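Local coordinates for minor capsid protein (Cafeteriavirus-dependent mavirus, PDB 6G42) that probably forms the five-subunit penton that closes the fivefold vertices of the virophage capsid, at residues 75-80 against 119-124; 211-216 against 231-236; 166-171 against 188-193. All coordinates share one frame; numbering follows the deposited sequence.

How the contacts relate
Followed from the N terminus, the chain first lays down jelly-roll strands up to 49-62 and then enters strand 74-79. Contact 1 brings the end of helix 106-120 back to that strand, closing a loop of 38 residues. Contact 3 closes a shorter one, of 16 residues, between the turn after helix 160-165 and the end of strand 187-189. The chain then returns to the jelly-roll with strand 201-207, and contact 2 closes a last loop of 14. The three follow in series, neither nested nor crossed. Contacts 1 and 3, centres about 21 Å apart, lie in what looks like an inserted domain; contact 2, on the opposite side of the chain's centre, belongs to the jelly-roll.

Contact 1: residues 75-80 against 119-124; sequences VGIFNR and GLCDGI
I77 and L120 carry this contact between a strand and the end of a helix, and bury almost equal areas in it. The two side chains lie alongside each other, pointing opposite ways. The CD2 methyl of L120 does the touching: it rests 4.0 Å from CG1 of I77 and 3.8 Å from CA of G76, so one branch of the leucine spans two successive strand residues. With its CG set opposite the backbone N (chi1 -168°), L120 reaches off the helix end to meet the strand. I77 answers with its longer branch. CG1 lies opposite the carbonyl carbon and the chain is then extended, which carries CD1 beyond the leucine to the sulfur of C121. V75 contributes through its backbone, its O atom lying 4.1 Å from L120 CD2. The contact illustrates how a few apolar side chains can seat a helix end on a sheet; a weak hydrogen bond from R89 of strand 84-90 to G119 O adds to it. V75 also packs on T116 and L117 one turn earlier in helix 106-120, while C121 meets I130 and P131 of the following loop. Strand 74-79 itself runs between strands 84-90 and 154-158, antiparallel to both.

Contact 2: residues 211-216 against 231-236; sequences LPVSYE and TGVFLT
V233 sits between V213 and the Y215 ring, one methyl to each. With CG1 opposite the backbone N (chi1 178°), that branch turns to V213 CG1 on the buried side. There V213 CG1 also meets L235 CD2 at 3.9 Å, and L211 CD2 lies 3.9 Å from L235 CD1; L51 of strand 49-62 closes over both leucines. The other V233 methyl, CG2, stands over the centre of the Y215 ring in a CH-pi contact, 3.5 Å from the centroid. Beyond V233, away from the leucines, lies a minimal antiparallel sheet attached to the single jelly-roll: E216 and G232 form a hydrogen-bonded pair, E216 N to G232 O at 2.7 Å and G232 N to E216 O at 3.1 Å. E216 then extends across F234 almost at a right angle, its CD 3.8 Å from F234 CB and its carboxylate nearly parallel to the phenyl plane. That carboxylate is buried at a subunit boundary: OE1 accepts a hydrogen bond from N12 and OE2 forms a salt bridge with K300, both of the second subunit. Toward solvent the packing thins: Y215 and T231 are both exposed, and the ring meets T231 obliquely, OG1 3.5 Å from Y215 CD2.

Contact 3: residues 166-171 against 188-193; sequences FNSFEF and ETQDAS
S168 and D191 join the two backbones where both are leaving regular structure. The first segment makes a type I beta turn from F166 to F169 just after helix 160-165, while the second comes off strand 187-189 and bends at Q190 and D191. The chains approach most closely at F169 and Q190, whose CA atoms are 5.0 Å apart. D191 N donates to S168 O at 3.2 Å; the N-H points almost straight at the oxygen (175°) but arrives from above the carbonyl plane, about 50° out of it.

The S168 side chain continues the link. Its hydroxyl is tucked in over its own backbone, flanked by N and C (chi1 47°), and from there OG donates to A192 O at 2.8 Å. One serine thus grips the second segment at two successive residues, through its carbonyl and through its hydroxyl. The D191 carboxylate lies alongside, OD1 3.6 Å from S168 CB; OD2 comes near S168 O, but both are acceptors and make no bond.

Q190 sets one methylene, CG, over a face of the F169 ring, 3.9 Å from the centroid and displaced toward the rim, a CH-pi contact; E188 O instead comes to the ring edge, 4.2 Å from F169 CE1. Beyond CG the glutamine chain is extended, and its buried amide is held at both ends: OE1 accepts from F142 N and NE2 donates to T194 OG1.

Those partners place the contact in the domain. F142 belongs to strand 141-145, antiparallel neighbour of 187-189, and its ring meets F166 edge-to-face, while I144 of the same strand packs on F169. The turn therefore ties the end of helix 160-165 to the three-stranded sheet just before the chain enters strand 171-173, the outermost strand of another sheet.

Contact 1: residues 75-80 against 119-124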
# COMPACT_ATOMS: atom_id res chain seq x y z
N VAL C 75 26.18 17.99 22.81
CA VAL C 75 25.31 17.78 23.97
C VAL C 75 25.73 18.72 25.11
O VAL C 75 26.79 19.34 25.05
CB VAL C 75 25.26 16.32 24.47
CG1 VAL C 75 24.58 15.44 23.43
CG2 VAL C 75 26.64 15.77 24.82
N GLY C 76 24.88 18.82 26.12
CA GLY C 76 25.15 19.65 27.29
C GLY C 76 24.27 19.29 28.47
O GLY C 76 23.36 18.47 28.35
N ILE C 77 24.56 19.89 29.62
CA ILE C 77 23.78 19.66 30.85
C ILE C 77 23.45 20.98 31.51
O ILE C 77 24.33 21.82 31.73
CB ILE C 77 24.52 18.73 31.83
CG1 ILE C 77 25.00 17.49 31.07
CG2 ILE C 77 23.59 18.35 32.99
CD1 ILE C 77 25.50 16.35 31.92
N PHE C 78 22.17 21.15 31.84
CA PHE C 78 21.62 22.39 32.38
C PHE C 78 21.06 22.10 33.77
O PHE C 78 20.16 21.27 33.93
CB PHE C 78 20.50 22.89 31.46
CG PHE C 78 19.96 24.24 31.83
CD1 PHE C 78 20.61 25.40 31.43
CD2 PHE C 78 18.77 24.36 32.55
CE1 PHE C 78 20.10 26.65 31.75
CE2 PHE C 78 18.26 25.61 32.88
CZ PHE C 78 18.92 26.76 32.48
N ASN C 79 21.62 22.78 34.78
CA ASN C 79 21.17 22.63 36.16
C ASN C 79 19.96 23.53 36.40
O ASN C 79 19.94 24.68 35.96
CB ASN C 79 22.31 23.01 37.13
CG ASN C 79 22.07 22.53 38.56
OD1 ASN C 79 21.12 21.80 38.85
ND2 ASN C 79 22.94 22.95 39.46
N ARG C 80 18.95 23.00 37.08
CA ARG C 80 17.73 23.76 37.40
C ARG C 80 17.94 24.72 38.56
O ARG C 80 17.57 25.90 38.46
CB ARG C 80 16.56 22.83 37.73
CG ARG C 80 15.83 22.29 36.51
CD ARG C 80 14.87 21.21 36.95
NE ARG C 80 13.76 20.97 36.04
CZ ARG C 80 12.78 20.09 36.26
NH1 ARG C 80 12.77 19.35 37.37
NH2 ARG C 80 11.81 19.94 35.37
N GLY C 119 31.21 11.18 29.41
CA GLY C 119 32.42 11.99 29.62
C GLY C 119 32.16 13.38 30.20
O GLY C 119 32.96 13.88 30.99
N LEU C 120 31.04 13.99 29.81
CA LEU C 120 30.64 15.30 30.32
C LEU C 120 30.05 15.23 31.73
O LEU C 120 30.12 16.20 32.48
CB LEU C 120 29.65 15.96 29.35
CG LEU C 120 29.31 17.44 29.56
CD1 LEU C 120 30.53 18.33 29.32
CD2 LEU C 120 28.17 17.84 28.64
N CYS C 121 29.44 14.09 32.07
CA CYS C 121 28.96 13.82 33.44
C CYS C 121 30.03 13.30 34.43
O CYS C 121 29.73 13.12 35.61
CB CYS C 121 27.82 12.79 33.40
SG CYS C 121 26.31 13.32 32.57
N ASP C 122 31.25 13.07 33.94
CA ASP C 122 32.33 12.43 34.71
C ASP C 122 32.64 13.13 36.03
O ASP C 122 32.63 12.51 37.10
CB ASP C 122 33.60 12.35 33.85
CG ASP C 122 34.77 11.69 34.56
OD1 ASP C 122 34.57 10.66 35.24
OD2 ASP C 122 35.90 12.20 34.42
N GLY C 123 32.92 14.43 35.94
CA GLY C 123 33.23 15.25 37.12
C GLY C 123 32.03 15.74 37.91
O GLY C 123 32.09 15.79 39.14
N ILE C 124 30.94 16.06 37.22
CA ILE C 124 29.86 16.90 37.78
C ILE C 124 28.70 16.11 38.41
O ILE C 124 28.14 16.55 39.42
CB ILE C 124 29.28 17.89 36.74
CG1 ILE C 124 30.38 18.50 35.84
CG2 ILE C 124 28.54 19.02 37.45
CD1 ILE C 124 29.85 19.31 34.66

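Contact 2: residues 211-216 against 231-236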
# COMPACT_ATOMS: atom_id res chain seq x y z
N LEU C 211 28.76 6.38 -23.99
CA LEU C 211 27.48 6.14 -24.67
C LEU C 211 27.01 7.46 -25.29
O LEU C 211 26.85 8.43 -24.56
CB LEU C 211 26.42 5.63 -23.70
CG LEU C 211 25.02 5.32 -24.26
CD1 LEU C 211 25.03 4.13 -25.21
CD2 LEU C 211 24.05 5.06 -23.13
N PRO C 212 26.78 7.49 -26.62
CA PRO C 212 26.30 8.73 -27.23
C PRO C 212 24.84 9.02 -26.85
O PRO C 212 23.89 8.66 -27.56
CB PRO C 212 26.48 8.49 -28.73
CG PRO C 212 26.44 7.01 -28.89
CD PRO C 212 27.02 6.44 -27.63
N VAL C 213 24.69 9.66 -25.69
CA VAL C 213 23.40 9.97 -25.10
C VAL C 213 23.39 11.45 -24.69
O VAL C 213 24.44 12.03 -24.39
CB VAL C 213 23.11 9.03 -23.90
CG1 VAL C 213 24.03 9.33 -22.71
CG2 VAL C 213 21.66 9.11 -23.48
N SER C 214 22.21 12.04 -24.68
CA SER C 214 22.06 13.44 -24.30
C SER C 214 22.41 13.62 -22.82
O SER C 214 22.04 12.80 -21.99
CB SER C 214 20.64 13.93 -24.58
OG SER C 214 20.60 15.34 -24.58
N TYR C 215 23.13 14.70 -22.52
CA TYR C 215 23.57 14.99 -21.16
C TYR C 215 22.44 15.70 -20.43
O TYR C 215 21.62 16.35 -21.05
CB TYR C 215 24.80 15.91 -21.18
CG TYR C 215 26.12 15.27 -21.63
CD1 TYR C 215 26.26 14.71 -22.91
CD2 TYR C 215 27.24 15.27 -20.78
CE1 TYR C 215 27.46 14.14 -23.32
CE2 TYR C 215 28.45 14.70 -21.19
CZ TYR C 215 28.55 14.14 -22.45
OH TYR C 215 29.74 13.58 -22.86
N GLU C 216 22.41 15.57 -19.11
CA GLU C 216 21.54 16.38 -18.26
C GLU C 216 22.27 17.67 -17.91
O GLU C 216 23.50 17.68 -17.84
CB GLU C 216 21.14 15.63 -16.97
CG GLU C 216 20.37 14.32 -17.18
CD GLU C 216 19.61 13.86 -15.93
OE1 GLU C 216 19.94 14.29 -14.81
OE2 GLU C 216 18.67 13.05 -16.06
N THR C 231 27.55 19.93 -17.36
CA THR C 231 26.70 18.85 -17.87
C THR C 231 27.16 17.50 -17.33
O THR C 231 28.23 17.38 -16.73
CB THR C 231 26.69 18.79 -19.42
OG1 THR C 231 28.01 18.53 -19.91
CG2 THR C 231 26.18 20.10 -20.02
N GLY C 232 26.32 16.48 -17.52
CA GLY C 232 26.63 15.12 -17.10
C GLY C 232 25.71 14.07 -17.70
O GLY C 232 24.54 14.34 -17.98
N VAL C 233 26.25 12.86 -17.87
CA VAL C 233 25.51 11.72 -18.41
C VAL C 233 24.94 10.92 -17.24
O VAL C 233 25.69 10.37 -16.43
CB VAL C 233 26.41 10.81 -19.27
CG1 VAL C 233 25.63 9.61 -19.79
CG2 VAL C 233 26.99 11.61 -20.44
N PHE C 234 23.61 10.90 -17.16
CA PHE C 234 22.87 10.20 -16.12
C PHE C 234 21.80 9.38 -16.84
O PHE C 234 20.95 9.97 -17.51
CB PHE C 234 22.19 11.20 -15.17
CG PHE C 234 23.13 11.94 -14.25
CD1 PHE C 234 24.07 12.84 -14.75
CD2 PHE C 234 23.04 11.80 -12.87
CE1 PHE C 234 24.92 13.54 -13.90
CE2 PHE C 234 23.88 12.50 -12.01
CZ PHE C 234 24.82 13.37 -12.53
N LEU C 235 21.84 8.06 -16.72
CA LEU C 235 20.87 7.16 -17.38
C LEU C 235 19.62 6.82 -16.55
O LEU C 235 18.56 6.56 -17.11
CB LEU C 235 21.56 5.89 -17.85
CG LEU C 235 22.75 6.08 -18.79
CD1 LEU C 235 23.17 4.73 -19.36
CD2 LEU C 235 22.46 7.05 -19.93
N THR C 236 19.77 6.78 -15.23
CA THR C 236 18.63 6.74 -14.32
C THR C 236 19.04 7.30 -12.95
O THR C 236 20.22 7.30 -12.60
CB THR C 236 17.99 5.33 -14.20
OG1 THR C 236 16.73 5.41 -13.52
CG2 THR C 236 18.91 4.35 -13.46

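Contact 3: residues 166-171 against 188-193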
# COMPACT_ATOMS: atom_id res chain seq x y z
N PHE C 166 17.22 14.62 15.60
CA PHE C 166 16.44 13.85 16.59
C PHE C 166 15.20 14.65 17.04
O PHE C 166 14.89 14.75 18.22
CB PHE C 166 17.32 13.44 17.77
CG PHE C 166 18.55 12.68 17.36
CD1 PHE C 166 19.73 13.35 17.03
CD2 PHE C 166 18.54 11.29 17.29
CE1 PHE C 166 20.86 12.65 16.64
CE2 PHE C 166 19.68 10.59 16.91
CZ PHE C 166 20.84 11.28 16.59
N ASN C 167 14.49 15.19 16.04
CA ASN C 167 13.35 16.11 16.22
C ASN C 167 12.12 15.57 16.94
O ASN C 167 11.39 16.34 17.56
CB ASN C 167 12.92 16.68 14.86
CG ASN C 167 12.49 15.60 13.88
OD1 ASN C 167 11.37 15.10 13.94
ND2 ASN C 167 13.38 15.25 12.96
N SER C 168 11.89 14.27 16.86
CA SER C 168 10.71 13.64 17.46
C SER C 168 10.71 13.51 19.01
O SER C 168 9.74 13.03 19.58
CB SER C 168 10.47 12.28 16.81
OG SER C 168 11.68 11.53 16.73
N PHE C 169 11.80 13.92 19.67
CA PHE C 169 11.78 14.18 21.12
C PHE C 169 11.01 15.49 21.39
O PHE C 169 10.85 16.32 20.48
CB PHE C 169 13.20 14.31 21.70
CG PHE C 169 13.95 13.00 21.77
CD1 PHE C 169 13.58 12.02 22.69
CD2 PHE C 169 15.05 12.76 20.94
CE1 PHE C 169 14.27 10.82 22.77
CE2 PHE C 169 15.74 11.56 21.01
CZ PHE C 169 15.36 10.59 21.93
N GLU C 170 10.56 15.68 22.63
CA GLU C 170 9.91 16.93 23.04
C GLU C 170 10.98 17.94 23.48
O GLU C 170 11.80 17.64 24.35
CB GLU C 170 8.90 16.69 24.16
CG GLU C 170 7.93 17.85 24.39
CD GLU C 170 6.99 17.65 25.57
OE1 GLU C 170 6.86 16.50 26.07
OE2 GLU C 170 6.38 18.65 26.02
N PHE C 171 10.96 19.13 22.88
CA PHE C 171 11.99 20.15 23.11
C PHE C 171 11.45 21.43 23.75
O PHE C 171 10.25 21.70 23.71
CB PHE C 171 12.70 20.49 21.80
CG PHE C 171 13.61 19.40 21.32
CD1 PHE C 171 14.90 19.27 21.82
CD2 PHE C 171 13.18 18.48 20.37
CE1 PHE C 171 15.74 18.25 21.39
CE2 PHE C 171 14.01 17.46 19.93
CZ PHE C 171 15.30 17.35 20.45
N GLU C 188 12.38 7.25 28.07
CA GLU C 188 11.68 8.11 27.10
C GLU C 188 12.21 7.84 25.68
O GLU C 188 13.42 7.75 25.47
CB GLU C 188 11.86 9.59 27.45
CG GLU C 188 11.03 10.07 28.63
CD GLU C 188 9.57 10.38 28.30
OE1 GLU C 188 9.10 10.08 27.18
OE2 GLU C 188 8.89 10.95 29.18
N THR C 189 11.29 7.73 24.73
CA THR C 189 11.61 7.38 23.34
C THR C 189 11.04 8.42 22.37
O THR C 189 10.13 9.17 22.72
CB THR C 189 11.09 5.95 22.98
OG1 THR C 189 11.40 5.64 21.62
CG2 THR C 189 9.59 5.81 23.20
N GLN C 190 11.60 8.46 21.17
CA GLN C 190 11.12 9.31 20.08
C GLN C 190 9.67 8.96 19.73
O GLN C 190 9.29 7.80 19.78
CB GLN C 190 11.98 9.09 18.82
CG GLN C 190 13.37 9.69 18.86
CD GLN C 190 14.16 9.44 17.57
OE1 GLN C 190 14.52 8.31 17.26
NE2 GLN C 190 14.43 10.51 16.81
N ASP C 191 8.87 9.97 19.38
CA ASP C 191 7.50 9.70 18.89
C ASP C 191 7.44 9.24 17.41
O ASP C 191 6.37 8.84 16.93
CB ASP C 191 6.51 10.87 19.20
CG ASP C 191 6.78 12.16 18.39
OD1 ASP C 191 6.88 12.12 17.14
OD2 ASP C 191 6.81 13.24 19.01
N ALA C 192 8.57 9.28 16.71
CA ALA C 192 8.67 8.87 15.30
C ALA C 192 10.11 8.56 14.89
O ALA C 192 11.06 9.12 15.44
CB ALA C 192 8.11 9.96 14.40
N SER C 193 10.27 7.67 13.91
CA SER C 193 11.58 7.32 13.38
C SER C 193 12.18 8.50 12.63
O SER C 193 11.48 9.19 11.90
CB SER C 193 11.46 6.11 12.45
OG SER C 193 12.74 5.62 12.07